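Local coordinates for double Glycine Motif Protease domain from AMS/PCAT Transporter (Lachnospiraceae bacterium C6A11, PDB 6MPZ), which probably cleaves leader peptides after a double-glycine motif, as the cysteine protease domain of a transporter that matures and exports lantibiotic-type peptides, at residues K41-E46 / R69-E74; N63-A68 / L139-T144; V16-Q21 / K120-I125. All blocks are in the same frame, centred on the assembly; numbering follows the deposited sequence.

Contact 1 of 3, residues K41-E46 / R69-E74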
ATOM      1  N   LYS A  41      -9.971   4.487 -10.387  1.00 35.63           N
ATOM      2  CA  LYS A  41     -10.886   5.245  -9.508  1.00 36.82           C
ATOM      3  C   LYS A  41     -10.294   6.597  -9.309  1.00 35.74           C
ATOM      4  O   LYS A  41      -9.299   6.758  -8.618  1.00 39.38           O
ATOM      5  CB  LYS A  41     -11.147   4.529  -8.190  1.00 36.35           C
ATOM      6  CG  LYS A  41     -12.037   3.307  -8.400  1.00 38.62           C
ATOM      7  CD  LYS A  41     -11.956   2.374  -7.201  1.00 44.43           C
ATOM      8  CE  LYS A  41     -12.738   1.089  -7.432  1.00 51.12           C
ATOM      9  NZ  LYS A  41     -14.196   1.405  -7.535  1.00 55.31           N
ATOM     10  N   TRP A  42     -10.891   7.574  -9.988  1.00 40.41           N
ATOM     11  CA  TRP A  42     -10.333   8.911 -10.090  1.00 41.99           C
ATOM     12  C   TRP A  42     -10.867   9.692  -8.905  1.00 39.77           C
ATOM     13  O   TRP A  42     -12.073   9.860  -8.773  1.00 44.67           O
ATOM     14  CB  TRP A  42     -10.712   9.540 -11.440  1.00 44.33           C
ATOM     15  CG  TRP A  42     -10.268   8.682 -12.665  1.00 45.40           C
ATOM     16  CD1 TRP A  42     -11.052   8.268 -13.726  1.00 44.83           C
ATOM     17  CD2 TRP A  42      -8.956   8.139 -12.914  1.00 45.05           C
ATOM     18  NE1 TRP A  42     -10.304   7.522 -14.614  1.00 45.14           N
ATOM     19  CE2 TRP A  42      -9.021   7.420 -14.142  1.00 43.88           C
ATOM     20  CE3 TRP A  42      -7.725   8.199 -12.224  1.00 43.50           C
ATOM     21  CZ2 TRP A  42      -7.913   6.767 -14.683  1.00 42.92           C
ATOM     22  CZ3 TRP A  42      -6.613   7.545 -12.774  1.00 43.06           C
ATOM     23  CH2 TRP A  42      -6.721   6.841 -13.988  1.00 44.20           C
ATOM     24  N   VAL A  43      -9.962  10.075  -8.011  1.00 34.05           N
ATOM     25  CA  VAL A  43     -10.288  10.774  -6.781  1.00 32.19           C
ATOM     26  C   VAL A  43      -9.175  11.791  -6.671  1.00 33.47           C
ATOM     27  O   VAL A  43      -8.022  11.407  -6.676  1.00 30.96           O
ATOM     28  CB  VAL A  43     -10.242   9.851  -5.506  1.00 32.66           C
ATOM     29  CG1 VAL A  43     -10.424  10.674  -4.230  1.00 32.40           C
ATOM     30  CG2 VAL A  43     -11.312   8.774  -5.553  1.00 30.93           C
ATOM     31  N   PRO A  44      -9.513  13.084  -6.549  1.00 35.00           N
ATOM     32  CA  PRO A  44      -8.467  14.114  -6.399  1.00 34.33           C
ATOM     33  C   PRO A  44      -7.489  13.790  -5.246  1.00 33.59           C
ATOM     34  O   PRO A  44      -7.908  13.341  -4.186  1.00 34.28           O
ATOM     35  CB  PRO A  44      -9.281  15.406  -6.137  1.00 39.13           C
ATOM     36  CG  PRO A  44     -10.765  15.073  -6.213  1.00 37.51           C
ATOM     37  CD  PRO A  44     -10.899  13.612  -6.539  1.00 35.32           C
ATOM     38  N   LEU A  45      -6.193  13.995  -5.430  1.00 38.56           N
ATOM     39  CA  LEU A  45      -5.221  13.663  -4.363  1.00 38.42           C
ATOM     40  C   LEU A  45      -5.517  14.400  -3.064  1.00 37.18           C
ATOM     41  O   LEU A  45      -5.312  13.849  -1.998  1.00 35.86           O
ATOM     42  CB  LEU A  45      -3.773  13.953  -4.792  1.00 45.24           C
ATOM     43  CG  LEU A  45      -2.682  13.876  -3.683  1.00 50.91           C
ATOM     44  CD1 LEU A  45      -2.584  12.496  -3.016  1.00 52.83           C
ATOM     45  CD2 LEU A  45      -1.308  14.273  -4.232  1.00 54.08           C
ATOM     46  N   GLU A  46      -6.008  15.640  -3.154  1.00 38.10           N
ATOM     47  CA  GLU A  46      -6.364  16.429  -1.962  1.00 35.34           C
ATOM     48  C   GLU A  46      -7.445  15.718  -1.177  1.00 28.29           C
ATOM     49  O   GLU A  46      -7.426  15.747   0.031  1.00 29.27           O
ATOM     50  CB  GLU A  46      -6.851  17.884  -2.258  1.00 38.86           C
ATOM     51  CG  GLU A  46      -6.551  18.536  -3.608  1.00 46.93           C
ATOM     52  CD  GLU A  46      -7.581  18.219  -4.696  1.00 45.54           C
ATOM     53  OE1 GLU A  46      -8.773  18.626  -4.661  1.00 40.78           O
ATOM     54  OE2 GLU A  46      -7.143  17.547  -5.616  1.00 48.67           O
ATOM     55  N   ARG A  69     -12.284   1.582   1.305  1.00 33.16           N
ATOM     56  CA  ARG A  69     -13.622   0.952   1.319  1.00 36.60           C
ATOM     57  C   ARG A  69     -14.713   1.891   0.870  1.00 37.20           C
ATOM     58  O   ARG A  69     -15.592   1.469   0.147  1.00 40.52           O
ATOM     59  CB  ARG A  69     -13.969   0.401   2.696  1.00 37.20           C
ATOM     60  CG  ARG A  69     -13.249  -0.882   3.037  1.00 40.51           C
ATOM     61  CD  ARG A  69     -13.700  -1.420   4.404  1.00 43.55           C
ATOM     62  NE  ARG A  69     -12.710  -2.357   4.955  1.00 42.07           N
ATOM     63  CZ  ARG A  69     -12.029  -2.222   6.093  1.00 41.85           C
ATOM     64  NH1 ARG A  69     -12.206  -1.189   6.896  1.00 42.14           N
ATOM     65  NH2 ARG A  69     -11.163  -3.167   6.448  1.00 41.55           N
ATOM     66  N   ASN A  70     -14.664   3.154   1.294  1.00 38.69           N
ATOM     67  CA  ASN A  70     -15.623   4.157   0.831  1.00 44.78           C
ATOM     68  C   ASN A  70     -15.487   4.441  -0.668  1.00 45.94           C
ATOM     69  O   ASN A  70     -16.469   4.796  -1.311  1.00 45.70           O
ATOM     70  CB  ASN A  70     -15.523   5.463   1.632  1.00 47.57           C
ATOM     71  CG  ASN A  70     -16.160   5.352   3.020  1.00 52.77           C
ATOM     72  OD1 ASN A  70     -15.652   5.920   3.981  1.00 59.37           O
ATOM     73  ND2 ASN A  70     -17.280   4.624   3.134  1.00 55.76           N
ATOM     74  N   TYR A  71     -14.293   4.263  -1.231  1.00 43.80           N
ATOM     75  CA  TYR A  71     -14.103   4.380  -2.691  1.00 44.09           C
ATOM     76  C   TYR A  71     -14.430   3.103  -3.477  1.00 41.75           C
ATOM     77  O   TYR A  71     -14.103   3.014  -4.656  1.00 42.09           O
ATOM     78  CB  TYR A  71     -12.664   4.788  -3.017  1.00 44.25           C
ATOM     79  CG  TYR A  71     -12.179   6.072  -2.388  1.00 44.68           C
ATOM     80  CD1 TYR A  71     -12.971   7.230  -2.368  1.00 42.80           C
ATOM     81  CD2 TYR A  71     -10.877   6.146  -1.862  1.00 47.67           C
ATOM     82  CE1 TYR A  71     -12.502   8.408  -1.815  1.00 40.53           C
ATOM     83  CE2 TYR A  71     -10.392   7.318  -1.299  1.00 48.68           C
ATOM     84  CZ  TYR A  71     -11.198   8.447  -1.281  1.00 48.10           C
ATOM     85  OH  TYR A  71     -10.665   9.597  -0.723  1.00 45.38           O
ATOM     86  N   GLY A  72     -15.040   2.103  -2.837  1.00 44.27           N
ATOM     87  CA  GLY A  72     -15.544   0.916  -3.551  1.00 44.48           C
ATOM     88  C   GLY A  72     -14.620  -0.294  -3.619  1.00 47.95           C
ATOM     89  O   GLY A  72     -14.975  -1.302  -4.213  1.00 52.93           O
ATOM     90  N   LEU A  73     -13.445  -0.211  -2.999  1.00 45.09           N
ATOM     91  CA  LEU A  73     -12.545  -1.347  -2.918  1.00 37.23           C
ATOM     92  C   LEU A  73     -12.793  -2.153  -1.654  1.00 37.05           C
ATOM     93  O   LEU A  73     -13.014  -1.601  -0.581  1.00 36.01           O
ATOM     94  CB  LEU A  73     -11.085  -0.863  -2.935  1.00 35.74           C
ATOM     95  CG  LEU A  73     -10.595  -0.137  -4.185  1.00 30.77           C
ATOM     96  CD1 LEU A  73      -9.187   0.369  -3.946  1.00 30.39           C
ATOM     97  CD2 LEU A  73     -10.627  -1.077  -5.366  1.00 31.04           C
ATOM     98  N   GLU A  74     -12.740  -3.468  -1.778  1.00 36.51           N
ATOM     99  CA  GLU A  74     -12.656  -4.311  -0.608  1.00 37.13           C
ATOM    100  C   GLU A  74     -11.201  -4.206  -0.128  1.00 35.23           C
ATOM    101  O   GLU A  74     -10.266  -4.221  -0.944  1.00 33.59           O
ATOM    102  CB  GLU A  74     -13.015  -5.744  -0.950  1.00 43.44           C
ATOM    103  CG  GLU A  74     -13.296  -6.571   0.274  1.00 50.90           C
ATOM    104  CD  GLU A  74     -12.855  -8.010   0.137  1.00 58.79           C
ATOM    105  OE1 GLU A  74     -13.249  -8.675  -0.847  1.00 62.86           O
ATOM    106  OE2 GLU A  74     -12.104  -8.451   1.027  1.00 64.44           O
TER

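Contact 2 of 3, residues N63-A68 / L139-T144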
ATOM      1  N   ASN A  63      -7.188   3.804   8.881  1.00 24.70           N
ATOM      2  CA  ASN A  63      -7.820   4.897   8.123  1.00 27.87           C
ATOM      3  C   ASN A  63      -7.588   4.766   6.611  1.00 32.27           C
ATOM      4  O   ASN A  63      -8.492   5.086   5.826  1.00 29.33           O
ATOM      5  CB  ASN A  63      -7.349   6.271   8.609  1.00 27.58           C
ATOM      6  CG  ASN A  63      -7.976   6.666   9.936  1.00 29.30           C
ATOM      7  OD1 ASN A  63      -9.077   6.231  10.274  1.00 31.27           O
ATOM      8  ND2 ASN A  63      -7.281   7.472  10.686  1.00 26.54           N
ATOM      9  N   VAL A  64      -6.421   4.225   6.210  1.00 31.91           N
ATOM     10  CA  VAL A  64      -6.158   3.978   4.803  1.00 29.15           C
ATOM     11  C   VAL A  64      -7.170   2.969   4.295  1.00 29.77           C
ATOM     12  O   VAL A  64      -7.764   3.171   3.247  1.00 30.41           O
ATOM     13  CB  VAL A  64      -4.746   3.492   4.569  1.00 29.79           C
ATOM     14  CG1 VAL A  64      -4.555   3.072   3.099  1.00 32.50           C
ATOM     15  CG2 VAL A  64      -3.764   4.600   4.921  1.00 31.24           C
ATOM     16  N   LEU A  65      -7.357   1.903   5.040  1.00 29.99           N
ATOM     17  CA  LEU A  65      -8.304   0.862   4.683  1.00 31.56           C
ATOM     18  C   LEU A  65      -9.748   1.372   4.623  1.00 34.75           C
ATOM     19  O   LEU A  65     -10.494   0.995   3.725  1.00 35.10           O
ATOM     20  CB  LEU A  65      -8.230  -0.329   5.671  1.00 30.84           C
ATOM     21  CG  LEU A  65      -7.000  -1.254   5.736  1.00 32.47           C
ATOM     22  CD1 LEU A  65      -7.100  -2.170   6.966  1.00 31.32           C
ATOM     23  CD2 LEU A  65      -6.801  -2.066   4.444  1.00 30.69           C
ATOM     24  N   LYS A  66     -10.157   2.178   5.611  1.00 36.86           N
ATOM     25  CA  LYS A  66     -11.526   2.751   5.644  1.00 36.11           C
ATOM     26  C   LYS A  66     -11.799   3.661   4.444  1.00 32.07           C
ATOM     27  O   LYS A  66     -12.875   3.592   3.844  1.00 29.39           O
ATOM     28  CB  LYS A  66     -11.771   3.564   6.927  1.00 38.50           C
ATOM     29  CG  LYS A  66     -12.042   2.710   8.161  1.00 40.49           C
ATOM     30  CD  LYS A  66     -12.420   3.580   9.348  1.00 45.22           C
ATOM     31  CE  LYS A  66     -12.476   2.769  10.632  1.00 44.37           C
ATOM     32  NZ  LYS A  66     -12.783   3.655  11.793  1.00 51.01           N
ATOM     33  N   ALA A  67     -10.833   4.509   4.118  1.00 27.42           N
ATOM     34  CA  ALA A  67     -10.932   5.388   2.939  1.00 30.04           C
ATOM     35  C   ALA A  67     -11.036   4.553   1.650  1.00 32.28           C
ATOM     36  O   ALA A  67     -11.875   4.837   0.810  1.00 33.35           O
ATOM     37  CB  ALA A  67      -9.740   6.346   2.880  1.00 30.76           C
ATOM     38  N   ALA A  68     -10.241   3.477   1.534  1.00 32.21           N
ATOM     39  CA  ALA A  68     -10.289   2.602   0.356  1.00 33.90           C
ATOM     40  C   ALA A  68     -11.686   1.979   0.186  1.00 33.24           C
ATOM     41  O   ALA A  68     -12.202   1.872  -0.936  1.00 34.34           O
ATOM     42  CB  ALA A  68      -9.237   1.520   0.483  1.00 32.50           C
ATOM     43  N   LEU A 139      -1.511  -4.124   3.295  1.00 30.80           N
ATOM     44  CA  LEU A 139      -2.903  -3.839   3.031  1.00 32.48           C
ATOM     45  C   LEU A 139      -3.160  -4.338   1.626  1.00 31.71           C
ATOM     46  O   LEU A 139      -2.463  -3.955   0.725  1.00 29.46           O
ATOM     47  CB  LEU A 139      -3.190  -2.334   3.174  1.00 30.71           C
ATOM     48  CG  LEU A 139      -2.592  -1.647   4.438  1.00 33.02           C
ATOM     49  CD1 LEU A 139      -2.777  -0.131   4.412  1.00 31.39           C
ATOM     50  CD2 LEU A 139      -3.103  -2.269   5.733  1.00 32.76           C
ATOM     51  N   ILE A 140      -4.206  -5.161   1.492  1.00 30.10           N
ATOM     52  CA  ILE A 140      -4.509  -5.983   0.357  1.00 30.26           C
ATOM     53  C   ILE A 140      -5.879  -5.529  -0.132  1.00 33.10           C
ATOM     54  O   ILE A 140      -6.793  -5.320   0.679  1.00 36.57           O
ATOM     55  CB  ILE A 140      -4.502  -7.473   0.792  1.00 32.42           C
ATOM     56  CG1 ILE A 140      -3.061  -7.944   1.085  1.00 32.27           C
ATOM     57  CG2 ILE A 140      -5.212  -8.382  -0.225  1.00 30.80           C
ATOM     58  CD1 ILE A 140      -2.278  -8.305  -0.162  1.00 32.46           C
ATOM     59  N   PHE A 141      -6.002  -5.308  -1.444  1.00 31.49           N
ATOM     60  CA  PHE A 141      -7.195  -4.692  -2.015  1.00 29.96           C
ATOM     61  C   PHE A 141      -7.733  -5.537  -3.136  1.00 33.08           C
ATOM     62  O   PHE A 141      -6.978  -6.218  -3.825  1.00 33.69           O
ATOM     63  CB  PHE A 141      -6.908  -3.277  -2.542  1.00 28.69           C
ATOM     64  CG  PHE A 141      -6.309  -2.354  -1.514  1.00 29.04           C
ATOM     65  CD1 PHE A 141      -7.118  -1.664  -0.623  1.00 27.63           C
ATOM     66  CD2 PHE A 141      -4.934  -2.171  -1.431  1.00 26.54           C
ATOM     67  CE1 PHE A 141      -6.564  -0.840   0.326  1.00 27.18           C
ATOM     68  CE2 PHE A 141      -4.406  -1.338  -0.484  1.00 23.96           C
ATOM     69  CZ  PHE A 141      -5.205  -0.671   0.382  1.00 24.42           C
ATOM     70  N   LYS A 142      -9.045  -5.467  -3.316  1.00 40.44           N
ATOM     71  CA  LYS A 142      -9.754  -6.237  -4.321  1.00 45.13           C
ATOM     72  C   LYS A 142     -10.942  -5.346  -4.737  1.00 52.52           C
ATOM     73  O   LYS A 142     -11.515  -4.647  -3.887  1.00 45.94           O
ATOM     74  CB  LYS A 142     -10.211  -7.574  -3.698  1.00 47.40           C
ATOM     75  CG  LYS A 142     -11.366  -8.338  -4.328  1.00 55.24           C
ATOM     76  CD  LYS A 142     -11.127  -9.841  -4.564  1.00 58.73           C
ATOM     77  CE  LYS A 142     -10.467 -10.019  -5.930  1.00 62.97           C
ATOM     78  NZ  LYS A 142     -10.242 -11.421  -6.384  1.00 61.60           N
ATOM     79  N   PRO A 143     -11.307  -5.347  -6.033  1.00 60.54           N
ATOM     80  CA  PRO A 143     -12.503  -4.624  -6.454  1.00 67.96           C
ATOM     81  C   PRO A 143     -13.833  -5.200  -5.942  1.00 69.17           C
ATOM     82  O   PRO A 143     -13.890  -6.338  -5.479  1.00 67.88           O
ATOM     83  CB  PRO A 143     -12.459  -4.680  -7.991  1.00 65.30           C
ATOM     84  CG  PRO A 143     -11.440  -5.649  -8.329  1.00 65.11           C
ATOM     85  CD  PRO A 143     -10.523  -5.798  -7.184  1.00 62.75           C
ATOM     86  N   THR A 144     -14.904  -4.444  -6.177  1.00 80.50           N
ATOM     87  CA  THR A 144     -16.024  -4.202  -5.240  1.00 87.51           C
ATOM     88  C   THR A 144     -16.953  -5.371  -4.910  1.00 90.55           C
ATOM     89  O   THR A 144     -16.890  -5.878  -3.803  1.00 93.63           O
ATOM     90  CB  THR A 144     -16.916  -3.004  -5.704  1.00 86.54           C
ATOM     91  OG1 THR A 144     -18.078  -3.480  -6.384  1.00 85.51           O
ATOM     92  CG2 THR A 144     -16.190  -1.984  -6.639  1.00 90.40           C
TER

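Contact 3 of 3, residues V16-Q21 / K120-I125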
ATOM      1  N   VAL A  16       1.763   0.163 -12.224  1.00 31.40           N
ATOM      2  CA  VAL A  16       1.152   1.178 -11.338  1.00 31.26           C
ATOM      3  C   VAL A  16       1.824   2.516 -11.557  1.00 28.27           C
ATOM      4  O   VAL A  16       3.045   2.614 -11.446  1.00 27.73           O
ATOM      5  CB  VAL A  16       1.295   0.819  -9.821  1.00 32.74           C
ATOM      6  CG1 VAL A  16       0.541   1.811  -8.947  1.00 31.17           C
ATOM      7  CG2 VAL A  16       0.756  -0.581  -9.543  1.00 33.08           C
ATOM      8  N   PRO A  17       1.022   3.568 -11.812  1.00 29.50           N
ATOM      9  CA  PRO A  17       1.620   4.872 -12.036  1.00 27.90           C
ATOM     10  C   PRO A  17       2.287   5.423 -10.787  1.00 31.53           C
ATOM     11  O   PRO A  17       1.823   5.138  -9.666  1.00 30.56           O
ATOM     12  CB  PRO A  17       0.446   5.740 -12.466  1.00 29.36           C
ATOM     13  CG  PRO A  17      -0.785   5.006 -12.104  1.00 29.96           C
ATOM     14  CD  PRO A  17      -0.453   3.576 -11.944  1.00 27.84           C
ATOM     15  N   VAL A  18       3.388   6.148 -10.985  1.00 29.01           N
ATOM     16  CA  VAL A  18       4.077   6.847  -9.917  1.00 32.44           C
ATOM     17  C   VAL A  18       3.399   8.191  -9.505  1.00 32.17           C
ATOM     18  O   VAL A  18       3.211   9.051 -10.349  1.00 35.02           O
ATOM     19  CB  VAL A  18       5.537   7.123 -10.345  1.00 35.01           C
ATOM     20  CG1 VAL A  18       6.270   8.034  -9.337  1.00 36.85           C
ATOM     21  CG2 VAL A  18       6.259   5.800 -10.532  1.00 34.21           C
ATOM     22  N   ILE A  19       3.028   8.332  -8.212  1.00 31.41           N
ATOM     23  CA  ILE A  19       2.562   9.599  -7.593  1.00 30.76           C
ATOM     24  C   ILE A  19       3.474   9.892  -6.421  1.00 32.98           C
ATOM     25  O   ILE A  19       3.638   9.032  -5.547  1.00 34.21           O
ATOM     26  CB  ILE A  19       1.127   9.521  -7.061  1.00 31.34           C
ATOM     27  CG1 ILE A  19       0.161   9.275  -8.189  1.00 31.06           C
ATOM     28  CG2 ILE A  19       0.724  10.828  -6.359  1.00 36.29           C
ATOM     29  CD1 ILE A  19      -1.273   9.009  -7.774  1.00 31.30           C
ATOM     30  N   MET A  20       4.095  11.066  -6.402  1.00 35.68           N
ATOM     31  CA  MET A  20       5.036  11.421  -5.330  1.00 42.51           C
ATOM     32  C   MET A  20       4.247  12.060  -4.200  1.00 46.49           C
ATOM     33  O   MET A  20       3.198  12.694  -4.433  1.00 55.31           O
ATOM     34  CB  MET A  20       6.118  12.367  -5.838  1.00 45.60           C
ATOM     35  CG  MET A  20       6.919  11.841  -7.028  1.00 46.13           C
ATOM     36  SD  MET A  20       7.990  10.440  -6.610  1.00 50.92           S
ATOM     37  CE  MET A  20       9.205  11.176  -5.503  1.00 50.94           C
ATOM     38  N   GLN A  21       4.709  11.872  -2.960  1.00 44.04           N
ATOM     39  CA  GLN A  21       4.146  12.641  -1.846  1.00 41.45           C
ATOM     40  C   GLN A  21       4.599  14.093  -2.021  1.00 43.24           C
ATOM     41  O   GLN A  21       5.784  14.341  -2.310  1.00 34.90           O
ATOM     42  CB  GLN A  21       4.588  12.099  -0.493  1.00 38.41           C
ATOM     43  CG  GLN A  21       6.075  12.252  -0.172  1.00 36.50           C
ATOM     44  CD  GLN A  21       6.526  11.374   0.976  1.00 35.20           C
ATOM     45  OE1 GLN A  21       5.775  10.566   1.476  1.00 32.77           O
ATOM     46  NE2 GLN A  21       7.772  11.529   1.391  1.00 35.04           N
ATOM     47  N   LYS A 120      10.533   8.501  -3.282  1.00 50.07           N
ATOM     48  CA  LYS A 120      11.603   8.279  -4.271  1.00 50.66           C
ATOM     49  C   LYS A 120      11.155   8.000  -5.690  1.00 47.98           C
ATOM     50  O   LYS A 120      11.959   8.156  -6.571  1.00 55.11           O
ATOM     51  CB  LYS A 120      12.554   7.173  -3.772  1.00 51.85           C
ATOM     52  CG  LYS A 120      13.315   7.591  -2.517  1.00 58.22           C
ATOM     53  CD  LYS A 120      14.550   6.742  -2.239  1.00 65.66           C
ATOM     54  CE  LYS A 120      14.220   5.325  -1.786  1.00 71.98           C
ATOM     55  NZ  LYS A 120      15.303   4.379  -2.184  1.00 71.36           N
ATOM     56  N   GLY A 121       9.880   7.646  -5.929  1.00 43.99           N
ATOM     57  CA  GLY A 121       9.442   7.193  -7.252  1.00 37.58           C
ATOM     58  C   GLY A 121       9.538   5.664  -7.362  1.00 36.16           C
ATOM     59  O   GLY A 121       9.502   4.939  -6.347  1.00 32.60           O
ATOM     60  N   ASP A 122       9.631   5.180  -8.589  1.00 37.60           N
ATOM     61  CA  ASP A 122       9.707   3.736  -8.836  1.00 44.31           C
ATOM     62  C   ASP A 122      11.129   3.173  -8.600  1.00 44.56           C
ATOM     63  O   ASP A 122      12.084   3.616  -9.224  1.00 46.32           O
ATOM     64  CB  ASP A 122       9.086   3.321 -10.177  1.00 46.49           C
ATOM     65  CG  ASP A 122       9.865   3.780 -11.366  1.00 46.56           C
ATOM     66  OD1 ASP A 122      10.022   4.983 -11.534  1.00 45.18           O
ATOM     67  OD2 ASP A 122      10.300   2.934 -12.149  1.00 58.09           O
ATOM     68  N   VAL A 123      11.250   2.241  -7.654  1.00 41.49           N
ATOM     69  CA  VAL A 123      12.552   1.688  -7.278  1.00 44.01           C
ATOM     70  C   VAL A 123      12.564   0.140  -7.283  1.00 46.20           C
ATOM     71  O   VAL A 123      11.497  -0.517  -7.257  1.00 40.62           O
ATOM     72  CB  VAL A 123      13.054   2.271  -5.935  1.00 43.11           C
ATOM     73  CG1 VAL A 123      13.397   3.738  -6.112  1.00 45.89           C
ATOM     74  CG2 VAL A 123      12.030   2.131  -4.824  1.00 43.93           C
ATOM     75  N   LYS A 124      13.768  -0.416  -7.381  1.00 48.79           N
ATOM     76  CA  LYS A 124      13.976  -1.863  -7.335  1.00 46.79           C
ATOM     77  C   LYS A 124      14.773  -2.118  -6.089  1.00 45.10           C
ATOM     78  O   LYS A 124      15.886  -1.635  -5.966  1.00 52.05           O
ATOM     79  CB  LYS A 124      14.662  -2.458  -8.563  1.00 50.21           C
ATOM     80  CG  LYS A 124      15.399  -1.528  -9.488  1.00 58.99           C
ATOM     81  CD  LYS A 124      15.795  -2.246 -10.774  1.00 63.78           C
ATOM     82  CE  LYS A 124      16.099  -3.758 -10.693  1.00 68.25           C
ATOM     83  NZ  LYS A 124      17.290  -4.178  -9.899  1.00 69.04           N
ATOM     84  N   ILE A 125      14.196  -2.834  -5.146  1.00 44.11           N
ATOM     85  CA  ILE A 125      14.856  -3.104  -3.864  1.00 44.62           C
ATOM     86  C   ILE A 125      15.407  -4.563  -3.907  1.00 44.04           C
ATOM     87  O   ILE A 125      14.668  -5.509  -4.199  1.00 45.40           O
ATOM     88  CB  ILE A 125      13.883  -2.872  -2.673  1.00 43.68           C
ATOM     89  CG1 ILE A 125      13.184  -1.496  -2.768  1.00 50.00           C
ATOM     90  CG2 ILE A 125      14.578  -3.006  -1.341  1.00 44.61           C
ATOM     91  CD1 ILE A 125      14.056  -0.259  -2.626  1.00 51.68           C
TER

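Contact 1 of 3, residues K41-E46 / R69-E74
One face of the Y71 ring is taken by V43. Its CG2 methyl sits 4.0 Å from the ring centroid and 16° off the ring normal, which makes a CH-pi contact that is slightly displaced toward the rim. The other methyl follows the ring outward to its phenolic end, with V43 CG1 3.8 Å from Y71 CZ and 3.7 Å from Y71 OH. The two side chains cross at about a right angle, and the branch of the valine lets both methyls rest on the tyrosine. The hydroxyl itself is held by D51 of helix 45-52. V48 of that helix and L36 of helix 27-38 also touch the tyrosine.

Further along, K41 reaches out as a nearly extended chain and bends only at its last torsion (chi4 -66°), which brings the ammonium to the Y71 carbonyl. The bond from K41 NZ to Y71 O is long at 3.3 Å and weak, and the methylenes are just as near, with K41 CD 3.4 Å from Y71 O. The aliphatic part of the lysine runs past L73 in the opposite direction, K41 CE lying 3.7 Å from L73 CD2.

The carbonyl that K41 meets belongs to the residue at which helix 61-70 loses its helical angles. G72, with positive phi, follows as C-prime; its N bonds to R69 O at 3.1 Å and the N of L73 to A68 O. The chain turning away from helix 61-70 toward strand 74-79 is thus a Schellman motif, with the loop that leads into helix 45-52 packed beside it.

Contact 2 of 3, residues N63-A68 / L139-T144
This is helix-on-sheet packing: helix 61-70 lies over strand 137-142, and the two short axes run almost parallel, 6° apart in direction at a closest approach of 10.0 Å. L139 and F141 share the meeting on the strand; L139 takes V64 and L65. Its CD1 approaches V64 CG1 at 3.9 Å, the two side chains crossing at about a right angle. The other branch, CD2, turns to L65 and lies 4.0 Å from L65 CG, while L65 CD2 reaches back toward the strand backbone, 3.8 Å from L139 CB. L139 thus meets two successive residues of the helix, one methyl turned to each.

Two residues on, F141 continues the seam. With CG anti to its own carbonyl carbon (chi1 -55°), the ring swings toward the helix and presents CE1 to A68 CB at 3.6 Å. The methyl approaches obliquely. L65 CD2 also reaches this corner of the ring, but more loosely, at 4.3 Å from F141 CE1. All five residues are buried, and the interface is purely apolar.

The surroundings are apolar too. L65 also packs on an apolar side chain of the bound leader peptide, so the helix has one side in the core and another at the peptide site. A75 of strand 74-79 touches L65 and F141, I94 of strand 93-97 touches V64 and F141, and helix 27-38 closes in with L32 on A68 and V35 on F141.

Contact 3 of 3, residues V16-Q21 / K120-I125
V18 and M20 lean on a classic beta bulge, formed where K120 and G121 together face D117, in the C39 peptidase domain of the papain-like clan. The two residues reach the bulge in different ways. V18 points toward it and lays its two methyls along one side of the chain: CG1 lies 3.9 Å from G121 CA, and CG2 lies 3.8 Å from D122 CB. Against D122 the valine is set at about a right angle, so CG2 meets the CB of the aspartate, with D122 OD1 only slightly farther from V18 CG2 at 4.0 Å.

M20 starts out less directly and has to fold over. Its chain bends at chi2 (-69°) and again at chi3 (-67°), which curls the thioether onto the backbone of the bulge. G121 owes its place to the backbone: at its positive phi a CB would press against the carbonyl O of K120, whereas M20 alone would leave room for one. At D122 the chain then turns a corner into strand 123-126.

The segment carrying V18 and M20 is the loop ahead of helix 27-38, and its next residue, Q21, touches C27 and H101 and packs on the backbone of the bound peptide. C27, H101 and D117 have the geometry of a Cys-His-Asp triad, and a glutamine six residues before the cysteine fits the oxyanion-hole position of papain-like proteases. The packing thus joins the loop probably bearing the oxyanion glutamine to the bulge opposite the probable triad aspartate. At its tightest point M20 SD rests 3.4 Å from G121 N, with M20 CE 3.7 Å from K120 N.

Contacts 1 and 2 adjoin, with centres 9 Å apart, and share helix 61-70: contact 2 uses its body, contact 1 its C-terminal end. The backbone bond between E74 N and K142 O joins them again, where strands 74-79 and 137-142 pair. Contact 3 lies 19 Å from the centre of each, on the opposite side of the chain's centre from contact 2, though both reach the same six-stranded antiparallel sheet. Along the chain, contacts 2 and 3 alternate, while both segments of contact 1 fall between those of contact 3. The leader peptide meets both regions, packing on the helix at contact 2 and beside the probable catalytic centre at contact 3.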